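Local coordinates for endo-1,4-b-d-mannanase (Trichoderma reesei, PDB 1QNR), which hydrolyses internal beta-1,4-mannosidic linkages of mannans, acting as an endo-mannanase of glycoside hydrolase family 5, at residues P244-T249 / D321-W326; P289-S294 / G301-W306; A163-N168 / F237-L242. All blocks are in the same frame, centred on the assembly; numbering follows the deposited sequence.

Read from the N terminus, the chain first meets itself in interaction 3, where the C-terminal part of one barrel strand with the loop after it (163-168) touches another strand (237-242) across a 68-residue loop. That loop is closed before the next begins. Then helix 244-247 opens interaction 1, and its larger loop shuts at 321-326. Within this second excursion lies the short loop of interaction 2, where helix 283-295 packs on the strand that follows it, 300-309. No contacts cross in sequence, but they adjoin in space: W247 packs on the carbonyl of H241, W290 on L242, and D321 bonds to W306. Together they join barrel interior, outer helix layer and the loops over the C-terminal strand ends.

Interaction 1: P244-T249 / D321-W326; sequences PDSWGT and DPYTVW. With BMA (beta-D-mannopyranose), chain B; BMA (beta-D-mannopyranose), chain C.
The hydroxyl of Y323 is joined to D245 through a water; a second water reaches S246 only over a doubtful, too-short bond. The first water receives the hydroxyl proton, with Y323 OH 3.2 Å from the water oxygen; the second donates to the same Y323 OH from 2.7 Å. The setting is the C-terminal face of a TIM barrel, where helix 244-247 follows one strand and the loop 321-324 follows another. The first water is the better defined bridge, since it also accepts from D245 N at 3.0 Å and donates to D245 OD2 at 2.8 Å. Direct contact is slight: D245 OD2 lies 3.9 Å from Y323 OH, beside the ring edge, as carboxylate and phenol pass alongside, pointing opposite ways. Y323 CG stands anti to the carbonyl carbon (chi1 -67°), which sends the phenol toward D245. OD2 is also held by the backbone N of Q280, and the Y323 ring meets Y243 edge-to-face.

W247 turns its indole edge to two linked mannose units. Its NE1 donates to O6 of the chain C mannose (3.0 Å, 144° at the hydrogen) and more weakly to O3 of the chain B mannose, so a single N-H spans both sugars; R171, E169 and E205 supply further bonds to them. This is consistent with part of a mannan-binding cleft. A leucine here would probably leave O6 and O3 without this shared donor and strip away the edge-to-face partner of W257.

Y323 itself sits in a type I turn from D321 to T324. The turn is closed by T324 N bonding to D321 O, and D321 adds an Asx turn, its OD1 accepting from Y323 N at 2.9 Å, met from 51° out of the carboxylate plane.

Interaction 2: P289-S294 / G301-W306; sequences PWQTTS and GGDMFW
S294 OG rests against D303 CB at 4.0 Å and lies 4.2 Å from the carbonyl oxygen of G302, and here helix 289-294 and strand 301-305 come together most closely. Their segment axes approach to 9.1 Å and run almost antiparallel, at 163°. A chi1 of -175° swings OG away from the serine's own N and toward the strand, where the neighbouring G302 has no side chain to add to the packing.

The contact becomes looser towards Q291. Its amide nitrogen NE2 is still 4.4 Å from D303 OD1, and the interval is spanned by a third party: the hydroxyl of Y277 is hydrogen-bonded to both atoms. The same device recurs at the tight end, where the hydroxyl of Y20 bonds to both S294 OG and D303 OD2. H339 NE2 adds a further bond to OD2, and L335 O takes another from Q291 NE2. The buried carboxylate is thus held at both oxygens, and its three polar partners would probably offset much of the cost of burying its charge. D303 reaches them with CG set between the backbone N and the carbonyl carbon, chi1 72°.

The far side of the helix is a different environment: P289 and T292 are exposed there and make no contact with the strand. On the strand, side chains alternate. D303 faces the helix; F305 starts on that side without touching it and packs on Y277 and T24. M304, buried, leaves by the opposite side and packs on F21 and N25 of strand 21-25. Helix 283-295 connects strand 272-277 to its parallel neighbour 300-309, the beta-alpha-beta crossover from which a TIM barrel is built.

Interaction 3: A163-N168 / F237-L242; sequences AWELGN and FGTFHL
From A163 against F237 to N168 against H241 the two backbones run in nearly the same sense, their end-to-end directions 33° apart, with alpha carbons still 9.8 Å apart between E165 and T239. They are too distant for backbone pairing, and the contact is made by side chains alone, in three successive steps.

At the first, A163 CB sits at the edge of the F237 ring, near its plane and 3.7 Å from F237 CZ, a wholly apolar touch. F237 swings its ring to the alanine with CG between the backbone N and the carbonyl carbon (chi1 61°).

The second step brings a carboxylate against a methyl: E165 OE2 lies 3.8 Å from T239 CG2, the two side chains meeting at a slant. E165 is extended throughout, with chi1 179°, and its other oxygen, OE1, forms a salt bridge with R54. The threonine hydroxyl is engaged elsewhere, bonded to the carbonyl oxygen of D204, which helps fix the rotation that presents the methyl to E165.

At the third, N168 OD1 approaches the edge of the H241 ring, 4.0 Å from H241 CE1, amide and ring being 27° apart. Each group has stronger partners: N168 ND2 binds N112 and OD1 binds R54, while H241 NE2 bonds to E275 and ND1 to E169. R54 thus ties the second step to the third, and a bound mannose about 5 Å from the N168 side chain places this end beside the probable substrate cleft.

Strand 199-201 touches both partners, T201 meeting E165 and T239. The outward side chains bind the barrel wall to the helix layer: W164 and L166 pack on helix 178-194, and F240 stacks on H261 of helix 253-267.

Interaction 1: P244-T249 / D321-W326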
loop_
_atom_site.group_PDB
_atom_site.type_symbol
_atom_site.label_atom_id
_atom_site.label_comp_id
_atom_site.label_asym_id
_atom_site.label_seq_id
_atom_site.Cartn_x
_atom_site.Cartn_y
_atom_site.Cartn_z
ATOM N N PRO A 244 -3.128 -1.040 16.893
ATOM C CA PRO A 244 -3.811 -1.305 18.196
ATOM C C PRO A 244 -4.563 -0.088 18.745
ATOM O O PRO A 244 -5.674 -0.293 19.326
ATOM C CB PRO A 244 -2.660 -1.711 19.099
ATOM C CG PRO A 244 -1.628 -2.319 18.166
ATOM C CD PRO A 244 -1.702 -1.378 16.952
ATOM N N ASP A 245 -4.071 1.139 18.577
ATOM C CA ASP A 245 -4.821 2.316 19.065
ATOM C C ASP A 245 -6.157 2.521 18.404
ATOM O O ASP A 245 -7.033 3.102 19.059
ATOM C CB ASP A 245 -4.027 3.633 18.866
ATOM C CG ASP A 245 -2.678 3.637 19.547
ATOM O OD1 ASP A 245 -2.703 3.557 20.770
ATOM O OD2 ASP A 245 -1.660 3.677 18.828
ATOM N N SER A 246 -6.380 2.134 17.161
ATOM C CA SER A 246 -7.656 2.326 16.500
ATOM C C SER A 246 -8.528 1.087 16.709
ATOM O O SER A 246 -9.761 1.136 16.495
ATOM C CB SER A 246 -7.494 2.371 14.943
ATOM O OG SER A 246 -6.858 3.584 14.604
ATOM N N TRP A 247 -7.870 -0.043 17.062
ATOM C CA TRP A 247 -8.640 -1.300 17.069
ATOM C C TRP A 247 -9.029 -1.786 18.479
ATOM O O TRP A 247 -9.671 -2.842 18.637
ATOM C CB TRP A 247 -7.769 -2.405 16.409
ATOM C CG TRP A 247 -7.526 -2.164 14.930
ATOM C CD1 TRP A 247 -8.145 -1.227 14.118
ATOM C CD2 TRP A 247 -6.692 -2.941 14.059
ATOM N NE1 TRP A 247 -7.698 -1.359 12.791
ATOM C CE2 TRP A 247 -6.794 -2.392 12.759
ATOM C CE3 TRP A 247 -5.793 -4.009 14.290
ATOM C CZ2 TRP A 247 -6.056 -2.915 11.667
ATOM C CZ3 TRP A 247 -5.109 -4.569 13.201
ATOM C CH2 TRP A 247 -5.258 -4.006 11.926
ATOM N N GLY A 248 -8.595 -1.035 19.504
ATOM C CA GLY A 248 -9.034 -1.449 20.875
ATOM C C GLY A 248 -8.209 -2.559 21.460
ATOM O O GLY A 248 -8.694 -3.275 22.389
ATOM N N THR A 249 -6.981 -2.813 20.970
ATOM C CA THR A 249 -6.154 -3.890 21.513
ATOM C C THR A 249 -4.916 -3.299 22.170
ATOM O O THR A 249 -4.616 -2.128 21.956
ATOM C CB THR A 249 -5.774 -4.939 20.424
ATOM O OG1 THR A 249 -5.031 -4.203 19.434
ATOM C CG2 THR A 249 -6.949 -5.563 19.734
ATOM N N ASP A 321 1.406 12.863 10.406
ATOM C CA ASP A 321 0.348 12.500 11.376
ATOM C C ASP A 321 1.033 11.997 12.639
ATOM O O ASP A 321 2.300 12.024 12.766
ATOM C CB ASP A 321 -0.611 11.481 10.715
ATOM C CG ASP A 321 -0.041 10.086 10.493
ATOM O OD1 ASP A 321 1.101 9.779 10.894
ATOM O OD2 ASP A 321 -0.853 9.318 9.829
ATOM N N PRO A 322 0.350 11.523 13.681
ATOM C CA PRO A 322 0.986 11.110 14.951
ATOM C C PRO A 322 1.863 9.873 14.831
ATOM O O PRO A 322 2.522 9.502 15.811
ATOM C CB PRO A 322 -0.241 10.886 15.884
ATOM C CG PRO A 322 -1.283 11.854 15.304
ATOM C CD PRO A 322 -1.156 11.656 13.794
ATOM N N TYR A 323 1.856 9.163 13.676
ATOM C CA TYR A 323 2.688 7.985 13.463
ATOM C C TYR A 323 3.896 8.318 12.612
ATOM O O TYR A 323 4.722 7.402 12.283
ATOM C CB TYR A 323 1.769 7.010 12.642
ATOM C CG TYR A 323 0.553 6.477 13.412
ATOM C CD1 TYR A 323 0.717 5.644 14.508
ATOM C CD2 TYR A 323 -0.704 6.792 12.936
ATOM C CE1 TYR A 323 -0.415 5.091 15.189
ATOM C CE2 TYR A 323 -1.841 6.221 13.584
ATOM C CZ TYR A 323 -1.642 5.428 14.702
ATOM O OH TYR A 323 -2.773 4.884 15.319
ATOM N N THR A 324 4.113 9.557 12.214
ATOM C CA THR A 324 5.299 9.890 11.399
ATOM C C THR A 324 6.606 9.661 12.139
ATOM O O THR A 324 6.805 10.022 13.330
ATOM C CB THR A 324 5.168 11.377 10.977
ATOM O OG1 THR A 324 4.090 11.525 10.064
ATOM C CG2 THR A 324 6.475 11.881 10.342
ATOM N N VAL A 325 7.561 8.987 11.436
ATOM C CA VAL A 325 8.948 8.792 11.903
ATOM C C VAL A 325 9.768 9.729 11.034
ATOM O O VAL A 325 9.917 9.534 9.815
ATOM C CB VAL A 325 9.401 7.325 11.775
ATOM C CG1 VAL A 325 10.894 7.214 12.174
ATOM C CG2 VAL A 325 8.512 6.363 12.575
ATOM N N TRP A 326 10.265 10.844 11.588
ATOM C CA TRP A 326 10.969 11.880 10.820
ATOM C C TRP A 326 12.399 11.456 10.481
ATOM O O TRP A 326 13.142 10.956 11.389
ATOM C CB TRP A 326 11.026 13.192 11.631
ATOM C CG TRP A 326 9.657 13.848 11.838
ATOM C CD1 TRP A 326 8.866 13.763 13.001
ATOM C CD2 TRP A 326 8.950 14.638 10.863
ATOM N NE1 TRP A 326 7.700 14.445 12.726
ATOM C CE2 TRP A 326 7.724 14.963 11.455
ATOM C CE3 TRP A 326 9.184 15.036 9.550
ATOM C CZ2 TRP A 326 6.778 15.746 10.783
ATOM C CZ3 TRP A 326 8.225 15.794 8.852
ATOM C CH2 TRP A 326 7.011 16.155 9.512
HETATM C C1 BMA B . -13.301 0.881 13.825
HETATM C C2 BMA B . -11.935 0.348 13.343
HETATM C C3 BMA B . -11.031 1.481 12.802
HETATM C C4 BMA B . -11.791 2.289 11.746
HETATM C C5 BMA B . -13.162 2.778 12.317
HETATM C C6 BMA B . -13.951 3.735 11.459
HETATM O O1 BMA B . -14.133 -0.221 14.184
HETATM O O2 BMA B . -12.137 -0.638 12.318
HETATM O O3 BMA B . -9.916 0.817 12.151
HETATM O O4 BMA B . -11.108 3.450 11.339
HETATM O O5 BMA B . -13.911 1.558 12.663
HETATM O O6 BMA B . -14.685 3.184 10.371
HETATM C C1 BMA C . -10.243 3.327 10.234
HETATM C C2 BMA C . -10.017 4.769 9.718
HETATM C C3 BMA C . -8.971 4.775 8.601
HETATM C C4 BMA C . -7.733 3.996 9.025
HETATM C C5 BMA C . -8.053 2.603 9.574
HETATM C C6 BMA C . -6.819 1.972 10.315
HETATM O O2 BMA C . -9.555 5.614 10.782
HETATM O O3 BMA C . -8.617 6.065 8.181
HETATM O O4 BMA C . -6.866 3.922 7.882
HETATM O O5 BMA C . -8.984 2.758 10.715
HETATM O O6 BMA C . -7.318 0.653 10.570
HETATM O O HOH W 1 -2.000 2.045 16.617
HETATM O O HOH W 2 -4.940 4.838 13.638
#

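Interaction 2: P289-S294 / G301-W306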
loop_
_atom_site.group_PDB
_atom_site.type_symbol
_atom_site.label_atom_id
_atom_site.label_comp_id
_atom_site.label_asym_id
_atom_site.label_seq_id
_atom_site.Cartn_x
_atom_site.Cartn_y
_atom_site.Cartn_z
ATOM N N PRO A 289 9.688 -4.488 19.055
ATOM C CA PRO A 289 9.373 -5.918 19.155
ATOM C C PRO A 289 8.604 -6.479 17.946
ATOM O O PRO A 289 8.831 -7.640 17.534
ATOM C CB PRO A 289 8.573 -6.021 20.473
ATOM C CG PRO A 289 8.933 -4.810 21.259
ATOM C CD PRO A 289 9.199 -3.702 20.232
ATOM N N TRP A 290 7.740 -5.634 17.346
ATOM C CA TRP A 290 7.033 -6.067 16.126
ATOM C C TRP A 290 7.970 -6.326 14.927
ATOM O O TRP A 290 7.813 -7.296 14.204
ATOM C CB TRP A 290 5.977 -5.038 15.712
ATOM C CG TRP A 290 4.907 -4.675 16.704
ATOM C CD1 TRP A 290 4.482 -5.387 17.841
ATOM C CD2 TRP A 290 4.074 -3.536 16.663
ATOM N NE1 TRP A 290 3.497 -4.722 18.490
ATOM C CE2 TRP A 290 3.178 -3.564 17.772
ATOM C CE3 TRP A 290 3.914 -2.451 15.743
ATOM C CZ2 TRP A 290 2.239 -2.576 18.032
ATOM C CZ3 TRP A 290 2.966 -1.480 15.973
ATOM C CH2 TRP A 290 2.101 -1.544 17.106
ATOM N N GLN A 291 8.953 -5.424 14.795
ATOM C CA GLN A 291 9.933 -5.569 13.690
ATOM C C GLN A 291 10.747 -6.836 13.953
ATOM O O GLN A 291 10.954 -7.577 12.977
ATOM C CB GLN A 291 10.876 -4.334 13.723
ATOM C CG GLN A 291 10.137 -3.041 13.386
ATOM C CD GLN A 291 11.105 -1.866 13.276
ATOM O OE1 GLN A 291 12.097 -1.788 14.080
ATOM N NE2 GLN A 291 10.792 -0.957 12.361
ATOM N N THR A 292 11.124 -7.129 15.222
ATOM C CA THR A 292 11.858 -8.387 15.440
ATOM C C THR A 292 10.991 -9.609 15.197
ATOM O O THR A 292 11.467 -10.611 14.583
ATOM C CB THR A 292 12.360 -8.398 16.914
ATOM O OG1 THR A 292 13.347 -7.356 17.028
ATOM C CG2 THR A 292 12.986 -9.751 17.280
ATOM N N THR A 293 9.730 -9.607 15.612
ATOM C CA THR A 293 8.839 -10.728 15.306
ATOM C C THR A 293 8.738 -10.958 13.804
ATOM O O THR A 293 8.840 -12.101 13.307
ATOM C CB THR A 293 7.483 -10.504 15.992
ATOM O OG1 THR A 293 7.632 -10.409 17.430
ATOM C CG2 THR A 293 6.454 -11.582 15.663
ATOM N N SER A 294 8.500 -9.878 13.032
ATOM C CA SER A 294 8.339 -10.040 11.565
ATOM C C SER A 294 9.599 -10.581 10.934
ATOM O O SER A 294 9.541 -11.574 10.170
ATOM C CB SER A 294 7.954 -8.631 11.008
ATOM O OG SER A 294 7.666 -8.780 9.602
ATOM N N GLY A 301 7.948 -11.855 4.196
ATOM C CA GLY A 301 8.901 -11.366 3.212
ATOM C C GLY A 301 9.436 -9.996 3.416
ATOM O O GLY A 301 10.524 -9.635 2.907
ATOM N N GLY A 302 8.733 -9.167 4.207
ATOM C CA GLY A 302 9.317 -7.797 4.516
ATOM C C GLY A 302 8.260 -7.030 5.340
ATOM O O GLY A 302 7.168 -7.510 5.594
ATOM N N ASP A 303 8.671 -5.792 5.744
ATOM C CA ASP A 303 7.781 -4.912 6.539
ATOM C C ASP A 303 8.004 -3.434 6.200
ATOM O O ASP A 303 9.083 -3.057 5.706
ATOM C CB ASP A 303 7.965 -5.094 8.074
ATOM C CG ASP A 303 9.318 -4.497 8.544
ATOM O OD1 ASP A 303 9.386 -3.291 8.857
ATOM O OD2 ASP A 303 10.287 -5.288 8.638
ATOM N N MET A 304 6.907 -2.634 6.337
ATOM C CA MET A 304 6.927 -1.186 5.955
ATOM C C MET A 304 6.190 -0.411 7.009
ATOM O O MET A 304 4.939 -0.464 7.137
ATOM C CB MET A 304 6.215 -1.004 4.576
ATOM C CG MET A 304 6.850 -1.948 3.529
ATOM S SD MET A 304 6.037 -2.046 1.916
ATOM C CE MET A 304 6.431 -0.434 1.329
ATOM N N PHE A 305 6.902 0.405 7.805
ATOM C CA PHE A 305 6.237 1.212 8.828
ATOM C C PHE A 305 5.397 2.332 8.206
ATOM O O PHE A 305 5.691 2.834 7.096
ATOM C CB PHE A 305 7.246 1.794 9.847
ATOM C CG PHE A 305 8.293 2.759 9.289
ATOM C CD1 PHE A 305 9.458 2.306 8.691
ATOM C CD2 PHE A 305 8.033 4.134 9.287
ATOM C CE1 PHE A 305 10.430 3.211 8.255
ATOM C CE2 PHE A 305 9.024 5.037 8.799
ATOM C CZ PHE A 305 10.187 4.569 8.245
ATOM N N TRP A 306 4.330 2.736 8.948
ATOM C CA TRP A 306 3.579 3.957 8.621
ATOM C C TRP A 306 4.024 5.039 9.583
ATOM O O TRP A 306 3.786 4.862 10.835
ATOM C CB TRP A 306 2.032 3.696 8.730
ATOM C CG TRP A 306 1.270 4.954 8.353
ATOM C CD1 TRP A 306 0.980 6.026 9.160
ATOM C CD2 TRP A 306 0.680 5.263 7.069
ATOM N NE1 TRP A 306 0.284 6.987 8.454
ATOM C CE2 TRP A 306 0.063 6.533 7.150
ATOM C CE3 TRP A 306 0.606 4.551 5.852
ATOM C CZ2 TRP A 306 -0.568 7.148 6.091
ATOM C CZ3 TRP A 306 -0.110 5.138 4.780
ATOM C CH2 TRP A 306 -0.681 6.429 4.876
#

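Interaction 3: A163-N168 / F237-L242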
loop_
_atom_site.group_PDB
_atom_site.type_symbol
_atom_site.label_atom_id
_atom_site.label_comp_id
_atom_site.label_asym_id
_atom_site.label_seq_id
_atom_site.Cartn_x
_atom_site.Cartn_y
_atom_site.Cartn_z
ATOM N N ALA A 163 4.801 -3.896 -6.908
ATOM C CA ALA A 163 3.493 -4.550 -7.150
ATOM C C ALA A 163 2.391 -3.491 -7.412
ATOM O O ALA A 163 2.405 -2.397 -6.795
ATOM C CB ALA A 163 3.066 -5.372 -5.909
ATOM N N TRP A 164 1.400 -3.934 -8.191
ATOM C CA TRP A 164 0.119 -3.176 -8.291
ATOM C C TRP A 164 -0.752 -3.636 -7.102
ATOM O O TRP A 164 -0.686 -4.834 -6.696
ATOM C CB TRP A 164 -0.589 -3.533 -9.597
ATOM C CG TRP A 164 0.183 -3.145 -10.845
ATOM C CD1 TRP A 164 0.635 -3.983 -11.808
ATOM C CD2 TRP A 164 0.618 -1.813 -11.185
ATOM N NE1 TRP A 164 1.292 -3.258 -12.796
ATOM C CE2 TRP A 164 1.355 -1.934 -12.386
ATOM C CE3 TRP A 164 0.511 -0.548 -10.572
ATOM C CZ2 TRP A 164 1.900 -0.847 -13.077
ATOM C CZ3 TRP A 164 1.121 0.551 -11.210
ATOM C CH2 TRP A 164 1.822 0.364 -12.431
ATOM N N GLU A 165 -1.554 -2.731 -6.556
ATOM C CA GLU A 165 -2.388 -3.042 -5.379
ATOM C C GLU A 165 -3.788 -2.554 -5.688
ATOM O O GLU A 165 -4.070 -1.431 -6.132
ATOM C CB GLU A 165 -1.740 -2.385 -4.144
ATOM C CG GLU A 165 -2.545 -2.627 -2.839
ATOM C CD GLU A 165 -1.644 -2.320 -1.636
ATOM O OE1 GLU A 165 -1.595 -1.122 -1.275
ATOM O OE2 GLU A 165 -0.943 -3.310 -1.228
ATOM N N LEU A 166 -4.771 -3.483 -5.432
ATOM C CA LEU A 166 -6.148 -3.159 -5.841
ATOM C C LEU A 166 -6.672 -1.952 -5.090
ATOM O O LEU A 166 -7.364 -1.100 -5.746
ATOM C CB LEU A 166 -7.039 -4.404 -5.695
ATOM C CG LEU A 166 -6.591 -5.689 -6.407
ATOM C CD1 LEU A 166 -7.793 -6.688 -6.436
ATOM C CD2 LEU A 166 -6.024 -5.436 -7.792
ATOM N N GLY A 167 -6.435 -1.788 -3.779
ATOM C CA GLY A 167 -6.884 -0.548 -3.120
ATOM C C GLY A 167 -6.166 -0.445 -1.777
ATOM O O GLY A 167 -5.477 -1.366 -1.297
ATOM N N ASN A 168 -6.338 0.750 -1.166
ATOM C CA ASN A 168 -5.879 0.912 0.221
ATOM C C ASN A 168 -6.996 0.451 1.187
ATOM O O ASN A 168 -8.030 1.155 1.290
ATOM C CB ASN A 168 -5.534 2.355 0.528
ATOM C CG ASN A 168 -5.084 2.539 1.996
ATOM O OD1 ASN A 168 -4.184 1.831 2.498
ATOM N ND2 ASN A 168 -5.742 3.474 2.667
ATOM N N PHE A 237 0.924 -12.333 -3.283
ATOM C CA PHE A 237 1.357 -12.317 -1.865
ATOM C C PHE A 237 0.276 -11.653 -1.015
ATOM O O PHE A 237 -0.561 -10.933 -1.588
ATOM C CB PHE A 237 2.742 -11.611 -1.679
ATOM C CG PHE A 237 2.751 -10.159 -2.106
ATOM C CD1 PHE A 237 2.523 -9.171 -1.138
ATOM C CD2 PHE A 237 3.128 -9.784 -3.394
ATOM C CE1 PHE A 237 2.607 -7.797 -1.483
ATOM C CE2 PHE A 237 3.231 -8.426 -3.752
ATOM C CZ PHE A 237 2.983 -7.427 -2.795
ATOM N N GLY A 238 0.320 -11.868 0.311
ATOM C CA GLY A 238 -0.679 -11.286 1.210
ATOM C C GLY A 238 -0.179 -9.978 1.840
ATOM O O GLY A 238 1.060 -9.777 1.984
ATOM N N THR A 239 -1.101 -9.085 2.216
ATOM C CA THR A 239 -0.776 -7.863 2.971
ATOM C C THR A 239 -1.566 -7.845 4.272
ATOM O O THR A 239 -2.734 -8.299 4.347
ATOM C CB THR A 239 -1.182 -6.559 2.176
ATOM O OG1 THR A 239 -2.550 -6.655 1.705
ATOM C CG2 THR A 239 -0.239 -6.384 0.958
ATOM N N PHE A 240 -0.961 -7.257 5.325
ATOM C CA PHE A 240 -1.751 -6.989 6.551
ATOM C C PHE A 240 -1.201 -5.733 7.245
ATOM O O PHE A 240 -0.035 -5.358 7.016
ATOM C CB PHE A 240 -1.835 -8.141 7.553
ATOM C CG PHE A 240 -0.502 -8.574 8.123
ATOM C CD1 PHE A 240 0.298 -9.480 7.470
ATOM C CD2 PHE A 240 -0.068 -8.046 9.334
ATOM C CE1 PHE A 240 1.539 -9.943 7.974
ATOM C CE2 PHE A 240 1.206 -8.467 9.882
ATOM C CZ PHE A 240 1.979 -9.426 9.171
ATOM N N HIS A 241 -2.067 -5.009 7.971
ATOM C CA HIS A 241 -1.721 -3.747 8.647
ATOM C C HIS A 241 -1.942 -3.905 10.190
ATOM O O HIS A 241 -2.443 -4.942 10.550
ATOM C CB HIS A 241 -2.634 -2.596 8.118
ATOM C CG HIS A 241 -2.515 -2.335 6.613
ATOM N ND1 HIS A 241 -3.288 -1.383 5.961
ATOM C CD2 HIS A 241 -1.794 -2.894 5.606
ATOM C CE1 HIS A 241 -2.985 -1.306 4.684
ATOM N NE2 HIS A 241 -2.091 -2.269 4.413
ATOM N N LEU A 242 -1.470 -2.912 10.976
ATOM C CA LEU A 242 -1.589 -3.156 12.442
ATOM C C LEU A 242 -1.660 -1.779 13.158
ATOM O O LEU A 242 -0.701 -0.989 13.186
ATOM C CB LEU A 242 -0.395 -3.907 12.991
ATOM C CG LEU A 242 -0.235 -4.053 14.530
ATOM C CD1 LEU A 242 -1.459 -4.809 15.119
ATOM C CD2 LEU A 242 1.066 -4.825 14.861
#